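PDB 2QR4: peptidase M3B, oligoendopeptidase F from Enterococcus faecium, which probably cleaves short peptides as a metal-dependent endopeptidase of the M3 family. Local coordinates for residues W104-F107 and K108-P111; D151-A154 and V155-A159; F437-T440 and Q441-E444; P484-K487 and F488-S491. One frame throughout, in Å; residues are numbered along the deposited sequence.

Contact 1 (W104-F107 and K108-P111)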
loop_
_atom_site.group_PDB
_atom_site.type_symbol
_atom_site.label_atom_id
_atom_site.label_comp_id
_atom_site.label_asym_id
_atom_site.label_seq_id
_atom_site.Cartn_x
_atom_site.Cartn_y
_atom_site.Cartn_z
ATOM N N TRP A 104 21.553 32.157 16.514
ATOM C CA TRP A 104 22.657 32.060 17.480
ATOM C C TRP A 104 22.733 33.303 18.370
ATOM O O TRP A 104 23.412 33.305 19.399
ATOM C CB TRP A 104 24.011 31.766 16.804
ATOM C CG TRP A 104 23.954 30.638 15.832
ATOM C CD1 TRP A 104 24.205 30.700 14.488
ATOM C CD2 TRP A 104 23.584 29.276 16.107
ATOM N NE1 TRP A 104 24.017 29.461 13.909
ATOM C CE2 TRP A 104 23.636 28.571 14.880
ATOM C CE3 TRP A 104 23.211 28.586 17.267
ATOM C CZ2 TRP A 104 23.343 27.211 14.786
ATOM C CZ3 TRP A 104 22.910 27.227 17.167
ATOM C CH2 TRP A 104 22.980 26.559 15.936
ATOM N N GLN A 105 22.012 34.349 17.981
ATOM C CA GLN A 105 21.894 35.537 18.820
ATOM C C GLN A 105 20.995 35.228 20.019
ATOM O O GLN A 105 21.210 35.739 21.122
ATOM C CB GLN A 105 21.351 36.718 18.009
ATOM C CG GLN A 105 21.372 38.056 18.741
ATOM C CD GLN A 105 22.635 38.262 19.561
ATOM O OE1 GLN A 105 22.567 38.652 20.725
ATOM N NE2 GLN A 105 23.794 37.987 18.961
ATOM N N TYR A 106 19.993 34.379 19.790
ATOM C CA TYR A 106 19.112 33.895 20.849
ATOM C C TYR A 106 19.895 33.047 21.849
ATOM O O TYR A 106 19.610 33.054 23.045
ATOM C CB TYR A 106 17.997 33.032 20.260
ATOM C CG TYR A 106 16.797 33.760 19.691
ATOM C CD1 TYR A 106 16.513 35.081 20.028
ATOM C CD2 TYR A 106 15.913 33.092 18.847
ATOM C CE1 TYR A 106 15.388 35.724 19.507
ATOM C CE2 TYR A 106 14.792 33.721 18.329
ATOM C CZ TYR A 106 14.530 35.029 18.661
ATOM O OH TYR A 106 13.406 35.623 18.130
ATOM N N PHE A 107 20.868 32.296 21.341
ATOM C CA PHE A 107 21.706 31.440 22.179
ATOM C C PHE A 107 22.611 32.226 23.126
ATOM O O PHE A 107 22.868 31.785 24.245
ATOM C CB PHE A 107 22.525 30.476 21.318
ATOM C CG PHE A 107 21.747 29.269 20.866
ATOM C CD1 PHE A 107 20.676 29.402 20.002
ATOM C CD2 PHE A 107 22.082 28.003 21.309
ATOM C CE1 PHE A 107 19.956 28.288 19.588
ATOM C CE2 PHE A 107 21.366 26.893 20.902
ATOM C CZ PHE A 107 20.304 27.033 20.044
ATOM N N LYS A 108 23.098 33.381 22.682
ATOM C CA LYS A 108 23.869 34.246 23.562
ATOM C C LYS A 108 22.978 34.737 24.693
ATOM O O LYS A 108 23.399 34.790 25.848
ATOM C CB LYS A 108 24.441 35.447 22.804
ATOM C CG LYS A 108 25.727 35.167 22.042
ATOM C CD LYS A 108 26.512 36.453 21.824
ATOM C CE LYS A 108 26.745 37.171 23.152
ATOM N NZ LYS A 108 27.552 38.410 22.994
ATOM N N GLU A 109 21.742 35.087 24.353
ATOM C CA GLU A 109 20.809 35.670 25.318
ATOM C C GLU A 109 20.283 34.654 26.333
ATOM O O GLU A 109 20.001 35.006 27.473
ATOM C CB GLU A 109 19.635 36.344 24.594
ATOM C CG GLU A 109 20.059 37.256 23.450
ATOM C CD GLU A 109 18.911 38.052 22.854
ATOM O OE1 GLU A 109 19.162 39.202 22.429
ATOM O OE2 GLU A 109 17.768 37.539 22.811
ATOM N N GLU A 110 20.146 33.400 25.914
ATOM C CA GLU A 110 19.549 32.378 26.773
ATOM C C GLU A 110 20.336 31.070 26.769
ATOM O O GLU A 110 20.006 30.145 26.029
ATOM C CB GLU A 110 18.084 32.128 26.380
ATOM C CG GLU A 110 17.393 31.019 27.168
ATOM C CD GLU A 110 17.514 31.179 28.684
ATOM O OE1 GLU A 110 16.471 31.320 29.350
ATOM O OE2 GLU A 110 18.645 31.159 29.208
ATOM N N PRO A 111 21.365 30.989 27.621
ATOM C CA PRO A 111 22.245 29.836 27.782
ATOM C C PRO A 111 21.489 28.515 27.797
ATOM O O PRO A 111 21.989 27.516 27.287
ATOM C CB PRO A 111 22.899 30.073 29.156
ATOM C CG PRO A 111 22.263 31.338 29.717
ATOM C CD PRO A 111 21.736 32.081 28.532
#

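Contact 2 (D151-A154 and V155-A159)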
loop_
_atom_site.group_PDB
_atom_site.type_symbol
_atom_site.label_atom_id
_atom_site.label_comp_id
_atom_site.label_asym_id
_atom_site.label_seq_id
_atom_site.Cartn_x
_atom_site.Cartn_y
_atom_site.Cartn_z
ATOM N N ASP A 151 3.120 -1.839 6.057
ATOM C CA ASP A 151 2.145 -2.523 6.913
ATOM C C ASP A 151 1.463 -3.670 6.169
ATOM O O ASP A 151 1.275 -4.756 6.717
ATOM C CB ASP A 151 1.135 -1.517 7.451
ATOM C CG ASP A 151 1.801 -0.418 8.320
ATOM O OD1 ASP A 151 2.849 -0.694 8.944
ATOM O OD2 ASP A 151 1.291 0.723 8.385
ATOM N N THR A 152 1.134 -3.445 4.903
ATOM C CA THR A 152 0.493 -4.473 4.099
ATOM C C THR A 152 1.453 -5.639 3.931
ATOM O O THR A 152 1.059 -6.800 4.044
ATOM C CB THR A 152 0.092 -3.914 2.732
ATOM O OG1 THR A 152 -0.712 -2.749 2.941
ATOM C CG2 THR A 152 -0.695 -4.932 1.915
ATOM N N PHE A 153 2.723 -5.320 3.699
ATOM C CA PHE A 153 3.741 -6.344 3.583
ATOM C C PHE A 153 3.831 -7.174 4.857
ATOM O O PHE A 153 3.788 -8.399 4.823
ATOM C CB PHE A 153 5.104 -5.736 3.306
ATOM C CG PHE A 153 6.218 -6.692 3.550
ATOM C CD1 PHE A 153 6.561 -7.630 2.584
ATOM C CD2 PHE A 153 6.913 -6.677 4.748
ATOM C CE1 PHE A 153 7.579 -8.540 2.802
ATOM C CE2 PHE A 153 7.945 -7.583 4.979
ATOM C CZ PHE A 153 8.269 -8.523 4.001
ATOM N N ALA A 154 3.962 -6.483 5.978
ATOM C CA ALA A 154 4.122 -7.113 7.289
ATOM C C ALA A 154 2.986 -8.096 7.566
ATOM O O ALA A 154 3.197 -9.195 8.062
ATOM C CB ALA A 154 4.181 -6.015 8.402
ATOM N N VAL A 155 1.779 -7.684 7.226
ATOM C CA VAL A 155 0.583 -8.438 7.552
ATOM C C VAL A 155 0.446 -9.659 6.630
ATOM O O VAL A 155 0.226 -10.803 7.071
ATOM C CB VAL A 155 -0.649 -7.520 7.443
ATOM C CG1 VAL A 155 -1.326 -7.740 6.155
ATOM C CG2 VAL A 155 -1.605 -7.781 8.568
ATOM N N LEU A 156 0.621 -9.422 5.346
ATOM C CA LEU A 156 0.626 -10.512 4.395
ATOM C C LEU A 156 1.741 -11.520 4.735
ATOM O O LEU A 156 1.505 -12.730 4.760
ATOM C CB LEU A 156 0.804 -9.953 2.984
ATOM C CG LEU A 156 0.987 -10.946 1.841
ATOM C CD1 LEU A 156 -0.209 -11.913 1.734
ATOM C CD2 LEU A 156 1.163 -10.169 0.563
ATOM N N ASN A 157 2.946 -11.022 5.011
ATOM C CA ASN A 157 4.099 -11.898 5.237
ATOM C C ASN A 157 3.985 -12.674 6.542
ATOM O O ASN A 157 4.296 -13.856 6.597
ATOM C CB ASN A 157 5.418 -11.108 5.226
ATOM C CG ASN A 157 6.644 -12.012 5.051
ATOM O OD1 ASN A 157 7.658 -11.863 5.739
ATOM N ND2 ASN A 157 6.552 -12.947 4.127
ATOM N N ASN A 158 3.508 -12.017 7.589
ATOM C CA ASN A 158 3.501 -12.646 8.904
ATOM C C ASN A 158 2.179 -13.187 9.373
ATOM O O ASN A 158 2.149 -14.016 10.264
ATOM C CB ASN A 158 4.065 -11.700 9.965
ATOM C CG ASN A 158 5.466 -11.237 9.628
ATOM O OD1 ASN A 158 6.384 -12.049 9.484
ATOM N ND2 ASN A 158 5.635 -9.932 9.481
ATOM N N ALA A 159 1.074 -12.726 8.802
ATOM C CA ALA A 159 -0.216 -13.175 9.322
ATOM C C ALA A 159 -1.017 -14.048 8.342
ATOM O O ALA A 159 -1.607 -15.051 8.752
ATOM C CB ALA A 159 -1.033 -11.983 9.778
#

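Contact 3 (F437-T440 and Q441-E444)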
loop_
_atom_site.group_PDB
_atom_site.type_symbol
_atom_site.label_atom_id
_atom_site.label_comp_id
_atom_site.label_asym_id
_atom_site.label_seq_id
_atom_site.Cartn_x
_atom_site.Cartn_y
_atom_site.Cartn_z
ATOM N N PHE A 437 29.200 -9.698 2.684
ATOM C CA PHE A 437 28.797 -10.038 1.326
ATOM C C PHE A 437 27.279 -10.002 1.137
ATOM O O PHE A 437 26.771 -9.334 0.227
ATOM C CB PHE A 437 29.399 -11.388 0.875
ATOM C CG PHE A 437 30.858 -11.301 0.527
ATOM C CD1 PHE A 437 31.273 -10.608 -0.608
ATOM C CD2 PHE A 437 31.824 -11.878 1.351
ATOM C CE1 PHE A 437 32.641 -10.492 -0.923
ATOM C CE2 PHE A 437 33.191 -11.783 1.035
ATOM C CZ PHE A 437 33.592 -11.084 -0.107
ATOM N N ARG A 438 26.558 -10.706 1.997
ATOM C CA ARG A 438 25.104 -10.809 1.863
ATOM C C ARG A 438 24.393 -9.460 2.121
ATOM O O ARG A 438 23.553 -9.024 1.331
ATOM C CB ARG A 438 24.596 -11.929 2.769
ATOM C CG ARG A 438 23.100 -12.200 2.746
ATOM C CD ARG A 438 22.835 -13.628 3.258
ATOM N NE ARG A 438 21.441 -13.865 3.645
ATOM C CZ ARG A 438 20.443 -14.083 2.784
ATOM N NH1 ARG A 438 19.221 -14.282 3.244
ATOM N NH2 ARG A 438 20.648 -14.084 1.463
ATOM N N GLN A 439 24.758 -8.773 3.196
ATOM C CA GLN A 439 24.145 -7.483 3.474
ATOM C C GLN A 439 24.499 -6.473 2.396
ATOM O O GLN A 439 23.666 -5.656 1.986
ATOM C CB GLN A 439 24.525 -6.977 4.854
ATOM C CG GLN A 439 24.125 -7.944 5.990
ATOM C CD GLN A 439 22.674 -8.438 5.878
ATOM O OE1 GLN A 439 22.408 -9.626 6.022
ATOM N NE2 GLN A 439 21.740 -7.523 5.645
ATOM N N THR A 440 25.722 -6.549 1.893
ATOM C CA THR A 440 26.096 -5.649 0.816
ATOM C C THR A 440 25.352 -5.969 -0.485
ATOM O O THR A 440 24.972 -5.059 -1.216
ATOM C CB THR A 440 27.592 -5.634 0.611
ATOM O OG1 THR A 440 28.191 -5.129 1.806
ATOM C CG2 THR A 440 27.967 -4.734 -0.566
ATOM N N GLN A 441 25.138 -7.258 -0.756
ATOM C CA GLN A 441 24.301 -7.690 -1.868
ATOM C C GLN A 441 22.942 -6.981 -1.773
ATOM O O GLN A 441 22.461 -6.395 -2.752
ATOM C CB GLN A 441 24.098 -9.211 -1.834
ATOM C CG GLN A 441 23.382 -9.805 -3.084
ATOM C CD GLN A 441 23.100 -11.303 -2.948
ATOM O OE1 GLN A 441 23.639 -11.973 -2.070
ATOM N NE2 GLN A 441 22.233 -11.823 -3.800
ATOM N N PHE A 442 22.347 -7.039 -0.581
ATOM C CA PHE A 442 21.069 -6.406 -0.308
ATOM C C PHE A 442 21.188 -4.904 -0.525
ATOM O O PHE A 442 20.304 -4.297 -1.122
ATOM C CB PHE A 442 20.588 -6.703 1.130
ATOM C CG PHE A 442 20.218 -8.157 1.380
ATOM C CD1 PHE A 442 19.984 -9.029 0.328
ATOM C CD2 PHE A 442 20.052 -8.631 2.678
ATOM C CE1 PHE A 442 19.635 -10.356 0.560
ATOM C CE2 PHE A 442 19.696 -9.955 2.923
ATOM C CZ PHE A 442 19.486 -10.825 1.856
ATOM N N ALA A 443 22.286 -4.305 -0.051
ATOM C CA ALA A 443 22.449 -2.858 -0.161
ATOM C C ALA A 443 22.541 -2.433 -1.609
ATOM O O ALA A 443 22.038 -1.366 -1.989
ATOM C CB ALA A 443 23.663 -2.358 0.627
ATOM N N GLU A 444 23.190 -3.271 -2.411
ATOM C CA GLU A 444 23.337 -3.019 -3.838
ATOM C C GLU A 444 21.983 -3.117 -4.541
ATOM O O GLU A 444 21.660 -2.279 -5.386
ATOM C CB GLU A 444 24.359 -3.977 -4.469
ATOM C CG GLU A 444 24.736 -3.616 -5.927
ATOM C CD GLU A 444 25.905 -4.448 -6.490
ATOM O OE1 GLU A 444 26.588 -5.171 -5.734
ATOM O OE2 GLU A 444 26.152 -4.369 -7.704
HETATM O O HOH W 1 22.564 -13.819 -0.215
#

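Contact 4 (P484-K487 and F488-S491)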
loop_
_atom_site.group_PDB
_atom_site.type_symbol
_atom_site.label_atom_id
_atom_site.label_comp_id
_atom_site.label_asym_id
_atom_site.label_seq_id
_atom_site.Cartn_x
_atom_site.Cartn_y
_atom_site.Cartn_z
ATOM N N PRO A 484 16.373 -21.484 -9.556
ATOM C CA PRO A 484 15.314 -20.564 -9.997
ATOM C C PRO A 484 14.561 -19.940 -8.826
ATOM O O PRO A 484 14.080 -18.806 -8.920
ATOM C CB PRO A 484 14.372 -21.434 -10.847
ATOM C CG PRO A 484 14.850 -22.849 -10.712
ATOM C CD PRO A 484 16.200 -22.870 -10.036
ATOM N N GLU A 485 14.485 -20.655 -7.714
ATOM C CA GLU A 485 13.715 -20.166 -6.580
ATOM C C GLU A 485 14.288 -18.864 -6.029
ATOM O O GLU A 485 13.547 -17.995 -5.561
ATOM C CB GLU A 485 13.653 -21.232 -5.491
ATOM C CG GLU A 485 12.815 -22.469 -5.858
ATOM C CD GLU A 485 13.586 -23.531 -6.622
ATOM O OE1 GLU A 485 14.789 -23.342 -6.913
ATOM O OE2 GLU A 485 12.978 -24.574 -6.919
ATOM N N ILE A 486 15.604 -18.713 -6.098
ATOM C CA ILE A 486 16.243 -17.603 -5.402
ATOM C C ILE A 486 16.017 -16.273 -6.106
ATOM O O ILE A 486 16.327 -15.227 -5.564
ATOM C CB ILE A 486 17.753 -17.836 -5.202
ATOM C CG1 ILE A 486 18.213 -17.130 -3.935
ATOM C CG2 ILE A 486 18.549 -17.360 -6.405
ATOM C CD1 ILE A 486 17.749 -17.834 -2.672
ATOM N N LYS A 487 15.480 -16.309 -7.319
ATOM C CA LYS A 487 15.120 -15.068 -8.004
ATOM C C LYS A 487 14.051 -14.284 -7.232
ATOM O O LYS A 487 13.890 -13.082 -7.440
ATOM C CB LYS A 487 14.629 -15.348 -9.429
ATOM C CG LYS A 487 15.662 -15.998 -10.310
ATOM C CD LYS A 487 15.062 -16.447 -11.627
ATOM C CE LYS A 487 14.661 -15.274 -12.472
ATOM N NZ LYS A 487 14.528 -15.680 -13.901
ATOM N N PHE A 488 13.327 -14.958 -6.341
ATOM C CA PHE A 488 12.207 -14.319 -5.643
ATOM C C PHE A 488 12.548 -13.919 -4.215
ATOM O O PHE A 488 11.733 -13.305 -3.520
ATOM C CB PHE A 488 10.973 -15.226 -5.681
ATOM C CG PHE A 488 10.675 -15.773 -7.056
ATOM C CD1 PHE A 488 10.281 -14.921 -8.091
ATOM C CD2 PHE A 488 10.812 -17.125 -7.323
ATOM C CE1 PHE A 488 10.005 -15.412 -9.362
ATOM C CE2 PHE A 488 10.537 -17.635 -8.609
ATOM C CZ PHE A 488 10.134 -16.777 -9.620
ATOM N N GLU A 489 13.765 -14.232 -3.781
ATOM C CA GLU A 489 14.182 -13.852 -2.426
ATOM C C GLU A 489 13.985 -12.354 -2.084
ATOM O O GLU A 489 13.667 -12.039 -0.953
ATOM C CB GLU A 489 15.626 -14.298 -2.130
ATOM C CG GLU A 489 16.088 -13.953 -0.708
ATOM C CD GLU A 489 17.459 -14.509 -0.377
ATOM O OE1 GLU A 489 17.633 -15.034 0.747
ATOM O OE2 GLU A 489 18.361 -14.428 -1.242
ATOM N N TRP A 490 14.148 -11.441 -3.044
ATOM C CA TRP A 490 13.979 -10.000 -2.747
ATOM C C TRP A 490 12.672 -9.724 -2.017
ATOM O O TRP A 490 12.572 -8.751 -1.264
ATOM C CB TRP A 490 14.030 -9.137 -4.016
ATOM C CG TRP A 490 13.004 -9.545 -5.005
ATOM C CD1 TRP A 490 13.158 -10.434 -6.040
ATOM C CD2 TRP A 490 11.639 -9.118 -5.040
ATOM N NE1 TRP A 490 11.964 -10.584 -6.714
ATOM C CE2 TRP A 490 11.017 -9.787 -6.119
ATOM C CE3 TRP A 490 10.879 -8.241 -4.256
ATOM C CZ2 TRP A 490 9.669 -9.600 -6.438
ATOM C CZ3 TRP A 490 9.535 -8.055 -4.576
ATOM C CH2 TRP A 490 8.948 -8.736 -5.655
ATOM N N SER A 491 11.684 -10.594 -2.224
ATOM C CA SER A 491 10.336 -10.332 -1.762
ATOM C C SER A 491 10.090 -10.720 -0.307
ATOM O O SER A 491 9.044 -10.397 0.248
ATOM C CB SER A 491 9.310 -11.024 -2.676
ATOM O OG SER A 491 9.315 -12.434 -2.502
#

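Contact 1 (W104-F107 and K108-P111)
The Tyr106 ring turns an edge to Glu109: carboxylate oxygen OE2 of Glu109 lies near the ring plane, 3.9 Å from CD1 of Tyr106, with ring and carboxylate planes 45° apart. Over the neighbouring Phe107 ring the indole of Trp104 comes in steeply tilted and sets its CE3 3.8 Å above the centre of one face. The Gln105 amide and the Glu109 carboxylate cross at about a right angle, their planes 87° apart, and their nearest atoms are two acceptor oxygens, Gln105 OE1 and Glu109 OE1, at 3.8 Å. Glu109 sets its CG anti to its own carbonyl carbon (chi1 -48°), which brings CG of Glu109 to 3.0 Å from Gln105 O, and its extended chain then carries the carboxylate back along the helix. The backbone records a helix coming to an end. Lys108 N bonds to Trp104 O at 3.3 Å, the bond from Glu109 N to Gln105 O is weak, and Glu110 N reaches Tyr106 O at 2.9 Å although Glu110 has already left helical angles. In the fold, this end of helix 100-109 touches two neighbouring helices. Tyr106 bonds through OH to Leu29 O and meets the Phe36 ring of helix 33-63, whereas Trp104 and Phe107 pack on helix 117-124.

Contact 2 (D151-A154 and V155-A159)
In the C-terminal turns of helix 143-160, the i, i+4 spacing of an alpha-helix places Asn157 against the ring of Phe153; the helix also widens to a pi-type turn over residues 156-159. The evidence is a CH-pi contact: CB of Asn157 lies 4.2 Å from the Phe153 ring centroid and 17° off the ring normal, over the face but displaced toward the rim. With CG anti to the backbone N in both, and one helical turn between them, the two side chains run side by side in one direction, and OD1 of Asn157 comes to 3.8 Å from CZ of Phe153. The Phe153 ring also stacks with Tyr497, while ND2 of Asn157 bonds to the hydroxyl of Tyr204; this fixes the amide from its outer end. Backbone bonds follow the alpha-helical pattern, among them Leu156 N to Thr152 O at 3.0 Å and Asn157 N to Phe153 O at 2.8 Å. Around the helix from the Phe153 ring, Thr152 OG1 is hydrogen-bonded to Ala148 O and to Ser213 OG of the second subunit, and Val155 and Leu156 pack on Thr210 of that subunit, which makes this turn part of the dimer interface. Near the helix end, Ala154 O accepts twice from Asn158: the backbone N bonds at 2.9 Å, and ND2, folded back by a chi1 of -57°, adds a weak bond at 2.9 Å with an N-H...O angle of 121°.

Contact 3 (F437-T440 and Q441-E444)
Gln441 meets Arg438 through a water: the water receives a bond from Arg438 NH2 at 2.6 Å and donates one to Gln441 OE1 at 2.8 Å. It sits in the guanidinium plane, at the edge of the group. The other end of the Gln441 amide, NE2, bonds to Asn472 OD1, so the amide is held at both of its polar atoms. At Phe442 the ring drives its outer rim into the guanidinium. Its CZ stands 3.4 Å above the centre of the Arg438 group, yet the two planes are 65° apart and NH1 lies in the plane of the ring, which rules out a parallel cation-pi stack. Arg438 reaches this position with CG anti to the backbone N (chi1 -179°) and the chain extended to NE. The same ring has Arg438 O 3.5 Å above one face, toward its rim, and that oxygen accepts the Phe442 N-H at 3.0 Å. Ala443 continues the helix through N to Gln439 O, as does Glu444 through N to Thr440 O at 2.8 Å. Glu444 OE2 forms a salt bridge to Lys474, and its OE1 hydrogen-bonds to Tyr475 OH and Asn257 ND2. The chemistry implies a guanidinium whose rotation is probably restrained by the Phe442 ring, the water on NH2 and the Glu489 carboxylate on NH1, that salt bridge probably balancing most of its charge.

Contact 4 (P484-K487 and F488-S491)
Phe488 O is gripped by two donors of Ser491, the hydroxyl OG at 2.8 Å and the backbone N at 3.0 Å, while Phe488 N itself reaches back to Glu485 O at 3.1 Å. The i to i+3 spacing of these backbone bonds identifies 3-10 turns. Their geometry agrees: the N-H of Phe488 points nearly straight at Glu485 O (166°) yet stands above its carbonyl plane, and Glu489 N approaches Ile486 O from still farther over that plane, at 3.3 Å. The Phe488 ring leans back over the preceding turn, with CD2 3.4 Å from Glu485 O, and also packs on Arg208 of helix 208-228. Ile486 and Glu489 run alongside each other, so that the methyl CD1 of Ile486 comes to 3.7 Å from OE2 of Glu489. Trp490 takes the rotamer that places CG between its backbone N and carbonyl carbon (chi1 57°). This turns the pyrrole edge of the indole back to Lys487 O, which lies near the ring plane 3.1 Å from CD1 of Trp490, and Ser491 CB covers part of one face. The indole NE1 bonds to Ser465 OG of helix 461-476, and Lys487 NZ makes a salt bridge to Asp466 of the same helix. For Glu489, the chemistry implies a buried carboxylate with both oxygens engaged: OE2 by the hydroxyl of Tyr468, OE1 by Arg438 and, more weakly, by Arg492. Such surroundings would be expected to favour the charged form.

In the fold
Contacts 2, 3 and 4 form a connected group, with contact 4 in the middle. Its Glu489 OE1 meets Arg438 NH1 of contact 3 in a salt bridge of 3.1 Å, and its Ser491 O packs at 3.5 Å on Phe153 CE1 of contact 2; contacts 2 and 3 themselves stay about 12 Å apart at their nearest atoms. The 484-491 segment thus joins helix 143-160 to helix 418-454. Contact 1 is remote, its centre about 56 Å from that of contact 4 and on the opposite side of the chain's centre. The HEXXH sequence, which in M3 peptidases supplies metal ligands and the catalytic glutamate, falls in helix 361-379, outside all four contacts.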